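Local coordinates for protein proline dehydrogenase (Bradyrhizobium japonicum USDA 110, PDB 3HAZ) that probably oxidizes proline to glutamate in two steps, joining an FAD-dependent proline dehydrogenase and an NAD-dependent aldehyde dehydrogenase in one chain, at residues A[17-29]-A[487-499]. Residues are numbered along the deposited sequence; the frame is centred on the assembly and turned at random.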
ATOM      1  N   ASP A  17     -34.028  11.690   8.152  1.00 38.42           N
ATOM      2  CA  ASP A  17     -32.595  11.864   7.904  1.00 35.47           C
ATOM      3  C   ASP A  17     -31.879  12.596   9.039  1.00 32.43           C
ATOM      4  O   ASP A  17     -32.261  13.705   9.416  1.00 26.48           O
ATOM      5  CB  ASP A  17     -32.392  12.615   6.584  1.00 47.72           C
ATOM      6  CG  ASP A  17     -30.953  13.045   6.366  1.00 56.68           C
ATOM      7  OD1 ASP A  17     -30.050  12.178   6.385  1.00 58.25           O
ATOM      8  OD2 ASP A  17     -30.729  14.257   6.165  1.00 60.88           O
ATOM      9  N   ASP A  18     -30.825  11.976   9.563  1.00 32.66           N
ATOM     10  CA  ASP A  18     -30.090  12.519  10.701  1.00 30.15           C
ATOM     11  C   ASP A  18     -29.546  13.920  10.428  1.00 34.01           C
ATOM     12  O   ASP A  18     -29.622  14.803  11.284  1.00 29.15           O
ATOM     13  CB  ASP A  18     -28.928  11.598  11.081  1.00 28.07           C
ATOM     14  CG  ASP A  18     -29.384  10.203  11.478  1.00 31.97           C
ATOM     15  OD1 ASP A  18     -30.110   9.550  10.692  1.00 29.81           O
ATOM     16  OD2 ASP A  18     -28.998   9.752  12.576  1.00 26.30           O
ATOM     17  N   ALA A  19     -28.985  14.104   9.236  1.00 34.69           N
ATOM     18  CA  ALA A  19     -28.326  15.352   8.859  1.00 36.77           C
ATOM     19  C   ALA A  19     -29.244  16.563   8.970  1.00 33.16           C
ATOM     20  O   ALA A  19     -28.859  17.599   9.515  1.00 33.53           O
ATOM     21  CB  ALA A  19     -27.763  15.243   7.446  1.00 35.87           C
ATOM     22  N   GLU A  20     -30.456  16.433   8.441  1.00 33.47           N
ATOM     23  CA  GLU A  20     -31.433  17.517   8.496  1.00 34.25           C
ATOM     24  C   GLU A  20     -31.819  17.858   9.934  1.00 35.31           C
ATOM     25  O   GLU A  20     -32.091  19.016  10.255  1.00 32.50           O
ATOM     26  CB  GLU A  20     -32.672  17.162   7.672  1.00 39.48           C
ATOM     27  CG  GLU A  20     -32.362  16.953   6.192  1.00 58.33           C
ATOM     28  CD  GLU A  20     -33.589  16.616   5.364  1.00 70.08           C
ATOM     29  OE1 GLU A  20     -34.573  16.100   5.935  1.00 75.95           O
ATOM     30  OE2 GLU A  20     -33.563  16.865   4.139  1.00 71.44           O
ATOM     31  N   ILE A  21     -31.855  16.848  10.799  1.00 33.69           N
ATOM     32  CA  ILE A  21     -32.121  17.091  12.216  1.00 34.20           C
ATOM     33  C   ILE A  21     -30.942  17.845  12.823  1.00 25.62           C
ATOM     34  O   ILE A  21     -31.120  18.844  13.520  1.00 29.03           O
ATOM     35  CB  ILE A  21     -32.396  15.777  12.995  1.00 32.28           C
ATOM     36  CG1 ILE A  21     -33.727  15.166  12.545  1.00 33.68           C
ATOM     37  CG2 ILE A  21     -32.427  16.035  14.496  1.00 22.63           C
ATOM     38  CD1 ILE A  21     -34.027  13.818  13.167  1.00 37.56           C
ATOM     39  N   ALA A  22     -29.733  17.372  12.530  1.00 25.80           N
ATOM     40  CA  ALA A  22     -28.520  18.022  13.008  1.00 28.94           C
ATOM     41  C   ALA A  22     -28.414  19.469  12.517  1.00 32.00           C
ATOM     42  O   ALA A  22     -27.845  20.320  13.200  1.00 34.56           O
ATOM     43  CB  ALA A  22     -27.289  17.225  12.586  1.00 27.72           C
ATOM     44  N   ALA A  23     -28.961  19.746  11.338  1.00 30.29           N
ATOM     45  CA  ALA A  23     -28.908  21.095  10.783  1.00 32.98           C
ATOM     46  C   ALA A  23     -29.732  22.060  11.628  1.00 37.97           C
ATOM     47  O   ALA A  23     -29.508  23.268  11.600  1.00 38.97           O
ATOM     48  CB  ALA A  23     -29.382  21.104   9.324  1.00 28.88           C
ATOM     49  N   ARG A  24     -30.687  21.522  12.380  1.00 39.66           N
ATOM     50  CA  ARG A  24     -31.494  22.338  13.282  1.00 42.52           C
ATOM     51  C   ARG A  24     -30.873  22.386  14.679  1.00 44.81           C
ATOM     52  O   ARG A  24     -30.741  23.460  15.270  1.00 48.30           O
ATOM     53  CB  ARG A  24     -32.925  21.795  13.379  1.00 51.32           C
ATOM     54  CG  ARG A  24     -33.658  21.654  12.051  1.00 61.69           C
ATOM     55  CD  ARG A  24     -35.089  21.146  12.253  1.00 69.84           C
ATOM     56  NE  ARG A  24     -35.142  19.905  13.030  1.00 76.49           N
ATOM     57  CZ  ARG A  24     -35.500  19.834  14.311  1.00 78.11           C
ATOM     58  NH1 ARG A  24     -35.845  20.933  14.970  1.00 78.98           N
ATOM     59  NH2 ARG A  24     -35.515  18.662  14.937  1.00 73.40           N
ATOM     60  N   LEU A  25     -30.486  21.220  15.196  1.00 32.07           N
ATOM     61  CA  LEU A  25     -30.014  21.102  16.577  1.00 35.27           C
ATOM     62  C   LEU A  25     -28.664  21.763  16.843  1.00 34.45           C
ATOM     63  O   LEU A  25     -28.431  22.268  17.940  1.00 29.30           O
ATOM     64  CB  LEU A  25     -29.943  19.630  17.007  1.00 31.89           C
ATOM     65  CG  LEU A  25     -31.206  18.779  16.882  1.00 31.26           C
ATOM     66  CD1 LEU A  25     -30.911  17.364  17.358  1.00 27.46           C
ATOM     67  CD2 LEU A  25     -32.385  19.385  17.649  1.00 33.09           C
ATOM     68  N   LEU A  26     -27.773  21.749  15.855  1.00 35.78           N
ATOM     69  CA  LEU A  26     -26.426  22.281  16.059  1.00 35.56           C
ATOM     70  C   LEU A  26     -26.401  23.788  16.338  1.00 38.05           C
ATOM     71  O   LEU A  26     -25.785  24.230  17.306  1.00 36.96           O
ATOM     72  CB  LEU A  26     -25.498  21.922  14.892  1.00 31.09           C
ATOM     73  CG  LEU A  26     -24.984  20.480  14.842  1.00 33.31           C
ATOM     74  CD1 LEU A  26     -24.235  20.216  13.544  1.00 35.59           C
ATOM     75  CD2 LEU A  26     -24.096  20.170  16.030  1.00 34.94           C
ATOM     76  N   PRO A  27     -27.063  24.588  15.489  1.00 43.24           N
ATOM     77  CA  PRO A  27     -27.054  26.028  15.774  1.00 41.69           C
ATOM     78  C   PRO A  27     -27.789  26.352  17.070  1.00 40.23           C
ATOM     79  O   PRO A  27     -27.313  27.169  17.856  1.00 41.73           O
ATOM     80  CB  PRO A  27     -27.795  26.632  14.575  1.00 43.09           C
ATOM     81  CG  PRO A  27     -27.685  25.601  13.494  1.00 41.75           C
ATOM     82  CD  PRO A  27     -27.690  24.277  14.192  1.00 38.59           C
ATOM     83  N   ALA A  28     -28.928  25.706  17.294  1.00 42.20           N
ATOM     84  CA  ALA A  28     -29.751  25.993  18.466  1.00 45.45           C
ATOM     85  C   ALA A  28     -29.067  25.625  19.785  1.00 43.68           C
ATOM     86  O   ALA A  28     -29.467  26.101  20.849  1.00 43.83           O
ATOM     87  CB  ALA A  28     -31.102  25.291  18.354  1.00 44.85           C
ATOM     88  N   SER A  29     -28.039  24.782  19.714  1.00 40.07           N
ATOM     89  CA  SER A  29     -27.357  24.313  20.918  1.00 38.76           C
ATOM     90  C   SER A  29     -26.417  25.369  21.484  1.00 36.57           C
ATOM     91  O   SER A  29     -25.940  25.240  22.609  1.00 30.54           O
ATOM     92  CB  SER A  29     -26.562  23.035  20.637  1.00 36.41           C
ATOM     93  OG  SER A  29     -25.368  23.327  19.925  1.00 34.21           O
ATOM     94  N   PRO A 487     -21.443  18.041  23.009  1.00 35.59           N
ATOM     95  CA  PRO A 487     -21.925  17.166  21.934  1.00 33.99           C
ATOM     96  C   PRO A 487     -21.804  17.814  20.556  1.00 29.36           C
ATOM     97  O   PRO A 487     -21.385  17.155  19.604  1.00 24.17           O
ATOM     98  CB  PRO A 487     -23.394  16.939  22.308  1.00 34.74           C
ATOM     99  CG  PRO A 487     -23.404  17.056  23.813  1.00 29.58           C
ATOM    100  CD  PRO A 487     -22.412  18.144  24.118  1.00 32.81           C
ATOM    101  N   ALA A 488     -22.165  19.088  20.455  1.00 27.46           N
ATOM    102  CA  ALA A 488     -22.048  19.817  19.198  1.00 29.50           C
ATOM    103  C   ALA A 488     -20.616  19.803  18.662  1.00 38.34           C
ATOM    104  O   ALA A 488     -20.402  19.786  17.451  1.00 36.90           O
ATOM    105  CB  ALA A 488     -22.546  21.252  19.360  1.00 31.11           C
ATOM    106  N   ASP A 489     -19.638  19.800  19.562  1.00 39.76           N
ATOM    107  CA  ASP A 489     -18.238  19.814  19.143  1.00 40.47           C
ATOM    108  C   ASP A 489     -17.752  18.446  18.692  1.00 39.64           C
ATOM    109  O   ASP A 489     -16.711  18.329  18.045  1.00 46.35           O
ATOM    110  CB  ASP A 489     -17.350  20.356  20.262  1.00 43.04           C
ATOM    111  CG  ASP A 489     -17.573  21.834  20.510  1.00 42.08           C
ATOM    112  OD1 ASP A 489     -17.958  22.541  19.551  1.00 45.97           O
ATOM    113  OD2 ASP A 489     -17.372  22.285  21.657  1.00 35.30           O
ATOM    114  N   ALA A 490     -18.511  17.411  19.037  1.00 34.72           N
ATOM    115  CA  ALA A 490     -18.186  16.058  18.608  1.00 30.32           C
ATOM    116  C   ALA A 490     -18.742  15.814  17.213  1.00 31.66           C
ATOM    117  O   ALA A 490     -18.143  15.095  16.412  1.00 29.06           O
ATOM    118  CB  ALA A 490     -18.748  15.038  19.595  1.00 31.47           C
ATOM    119  N   ILE A 491     -19.895  16.419  16.936  1.00 34.16           N
ATOM    120  CA  ILE A 491     -20.563  16.291  15.642  1.00 36.46           C
ATOM    121  C   ILE A 491     -19.986  17.260  14.604  1.00 38.40           C
ATOM    122  O   ILE A 491     -19.733  16.880  13.463  1.00 40.44           O
ATOM    123  CB  ILE A 491     -22.089  16.537  15.776  1.00 31.61           C
ATOM    124  CG1 ILE A 491     -22.719  15.518  16.732  1.00 29.28           C
ATOM    125  CG2 ILE A 491     -22.774  16.479  14.418  1.00 36.18           C
ATOM    126  CD1 ILE A 491     -22.410  14.080  16.388  1.00 35.87           C
ATOM    127  N   VAL A 492     -19.794  18.510  15.023  1.00 37.16           N
ATOM    128  CA  VAL A 492     -19.261  19.595  14.190  1.00 43.81           C
ATOM    129  C   VAL A 492     -20.095  19.954  12.952  1.00 48.59           C
ATOM    130  O   VAL A 492     -20.421  21.122  12.743  1.00 49.70           O
ATOM    131  CB  VAL A 492     -17.756  19.398  13.814  1.00 56.12           C
ATOM    132  CG1 VAL A 492     -16.974  18.822  14.991  1.00 48.21           C
ATOM    133  CG2 VAL A 492     -17.598  18.525  12.578  1.00 64.90           C
ATOM    134  N   ARG A 493     -20.448  18.959  12.146  1.00 47.29           N
ATOM    135  CA  ARG A 493     -21.133  19.203  10.880  1.00 45.90           C
ATOM    136  C   ARG A 493     -22.350  18.299  10.711  1.00 38.64           C
ATOM    137  O   ARG A 493     -22.277  17.101  10.978  1.00 39.62           O
ATOM    138  CB  ARG A 493     -20.165  18.998   9.707  1.00 42.85           C
ATOM    139  CG  ARG A 493     -20.823  18.521   8.410  1.00 49.67           C
ATOM    140  CD  ARG A 493     -21.482  19.661   7.632  1.00 54.34           C
ATOM    141  NE  ARG A 493     -22.384  19.178   6.589  1.00 49.95           N
ATOM    142  CZ  ARG A 493     -23.201  19.955   5.885  1.00 50.43           C
ATOM    143  NH1 ARG A 493     -23.236  21.261   6.112  1.00 55.06           N
ATOM    144  NH2 ARG A 493     -23.986  19.430   4.957  1.00 49.73           N
ATOM    145  N   PRO A 494     -23.472  18.874  10.256  1.00 37.83           N
ATOM    146  CA  PRO A 494     -24.728  18.154  10.026  1.00 37.87           C
ATOM    147  C   PRO A 494     -24.535  16.832   9.286  1.00 42.61           C
ATOM    148  O   PRO A 494     -25.062  15.805   9.721  1.00 36.90           O
ATOM    149  CB  PRO A 494     -25.528  19.131   9.163  1.00 37.73           C
ATOM    150  CG  PRO A 494     -25.066  20.470   9.613  1.00 42.45           C
ATOM    151  CD  PRO A 494     -23.609  20.318   9.989  1.00 42.78           C
ATOM    152  N   GLN A 495     -23.786  16.858   8.188  1.00 44.18           N
ATOM    153  CA  GLN A 495     -23.589  15.662   7.367  1.00 43.61           C
ATOM    154  C   GLN A 495     -22.825  14.569   8.113  1.00 37.86           C
ATOM    155  O   GLN A 495     -22.767  13.421   7.663  1.00 32.80           O
ATOM    156  CB  GLN A 495     -22.879  16.011   6.051  1.00 52.78           C
ATOM    157  CG  GLN A 495     -21.363  16.088   6.149  1.00 63.89           C
ATOM    158  CD  GLN A 495     -20.718  16.622   4.877  1.00 76.49           C
ATOM    159  OE1 GLN A 495     -21.401  17.109   3.975  1.00 81.59           O
ATOM    160  NE2 GLN A 495     -19.392  16.536   4.805  1.00 74.92           N
ATOM    161  N   ALA A 496     -22.242  14.927   9.255  1.00 35.22           N
ATOM    162  CA  ALA A 496     -21.530  13.961  10.090  1.00 37.91           C
ATOM    163  C   ALA A 496     -22.434  13.371  11.178  1.00 30.79           C
ATOM    164  O   ALA A 496     -21.965  12.677  12.079  1.00 28.51           O
ATOM    165  CB  ALA A 496     -20.301  14.609  10.717  1.00 34.38           C
ATOM    166  N   ALA A 497     -23.730  13.644  11.089  1.00 31.79           N
ATOM    167  CA  ALA A 497     -24.662  13.243  12.140  1.00 25.10           C
ATOM    168  C   ALA A 497     -24.729  11.722  12.312  1.00 23.25           C
ATOM    169  O   ALA A 497     -24.565  11.207  13.419  1.00 27.73           O
ATOM    170  CB  ALA A 497     -26.044  13.826  11.870  1.00 24.44           C
ATOM    171  N   ALA A 498     -24.963  11.010  11.214  1.00 22.91           N
ATOM    172  CA  ALA A 498     -25.043   9.553  11.233  1.00 28.22           C
ATOM    173  C   ALA A 498     -23.685   8.920  11.517  1.00 31.36           C
ATOM    174  O   ALA A 498     -22.652   9.484  11.175  1.00 35.91           O
ATOM    175  CB  ALA A 498     -25.593   9.045   9.910  1.00 25.74           C
ATOM    176  N   HIS A 499     -23.683   7.747  12.144  1.00 26.69           N
ATOM    177  CA  HIS A 499     -22.432   7.040  12.392  1.00 22.77           C
ATOM    178  C   HIS A 499     -21.890   6.484  11.082  1.00 27.25           C
ATOM    179  O   HIS A 499     -22.609   5.789  10.361  1.00 26.95           O
ATOM    180  CB  HIS A 499     -22.618   5.906  13.390  1.00 26.13           C
ATOM    181  CG  HIS A 499     -21.334   5.396  13.961  1.00 35.82           C
ATOM    182  ND1 HIS A 499     -20.408   4.707  13.210  1.00 37.73           N
ATOM    183  CD2 HIS A 499     -20.817   5.481  15.211  1.00 37.22           C
ATOM    184  CE1 HIS A 499     -19.376   4.387  13.972  1.00 38.55           C
ATOM    185  NE2 HIS A 499     -19.600   4.845  15.190  1.00 37.53           N
TER
HETATM  186  O   HOH W   1     -27.139  10.083  14.354  1.00 23.66           O
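Leu26 reaches from helix 18-28 into segment 487-499 around Pro494, and its two methyls divide the work. Leu26 CD1 lies 3.6 Å from Pro494 CD and also touches Ile491 CG2; the proline ring offers a rigid apolar surface that the leucine crosses obliquely. Leu26 CD2 rests 3.8 Å from Ala488 CB. With CG beside the backbone N (chi1 -76°), the branched end can serve both places. Cut back to alanine, this position is likely to open a gap between Ala488 and the Pro494 ring, with Ile491 losing a neighbour. One turn earlier, Ala22 CB packs 3.7 Å from Ala497 CB; small residues suit this close approach of backbones. The CA atoms come closest at Ala19 and Pro494, where Ala19 CA makes a CA-H...O contact with Pro494 O (3.4 Å).

The polar bridge is a water donating to Asp18 OD2 (2.6 Å) and Ala497 O (3.0 Å). Aspartate suits this place: OD1 also salt-bridges Lys318, while CB packs on Ala497 CB. Ser29 OG bonds back to its own helix at Leu26 O and meets Ala488 CB by van der Waals contact.

Helix 369-384 completes the packing through Met371 against Ala22, Leu374 against Leu26 and Ala370 against Ile491. Just before that helix, FAD-binding Thr367 accepts His499 N at OG1, tying segment 487-499 to the proline dehydrogenase barrel.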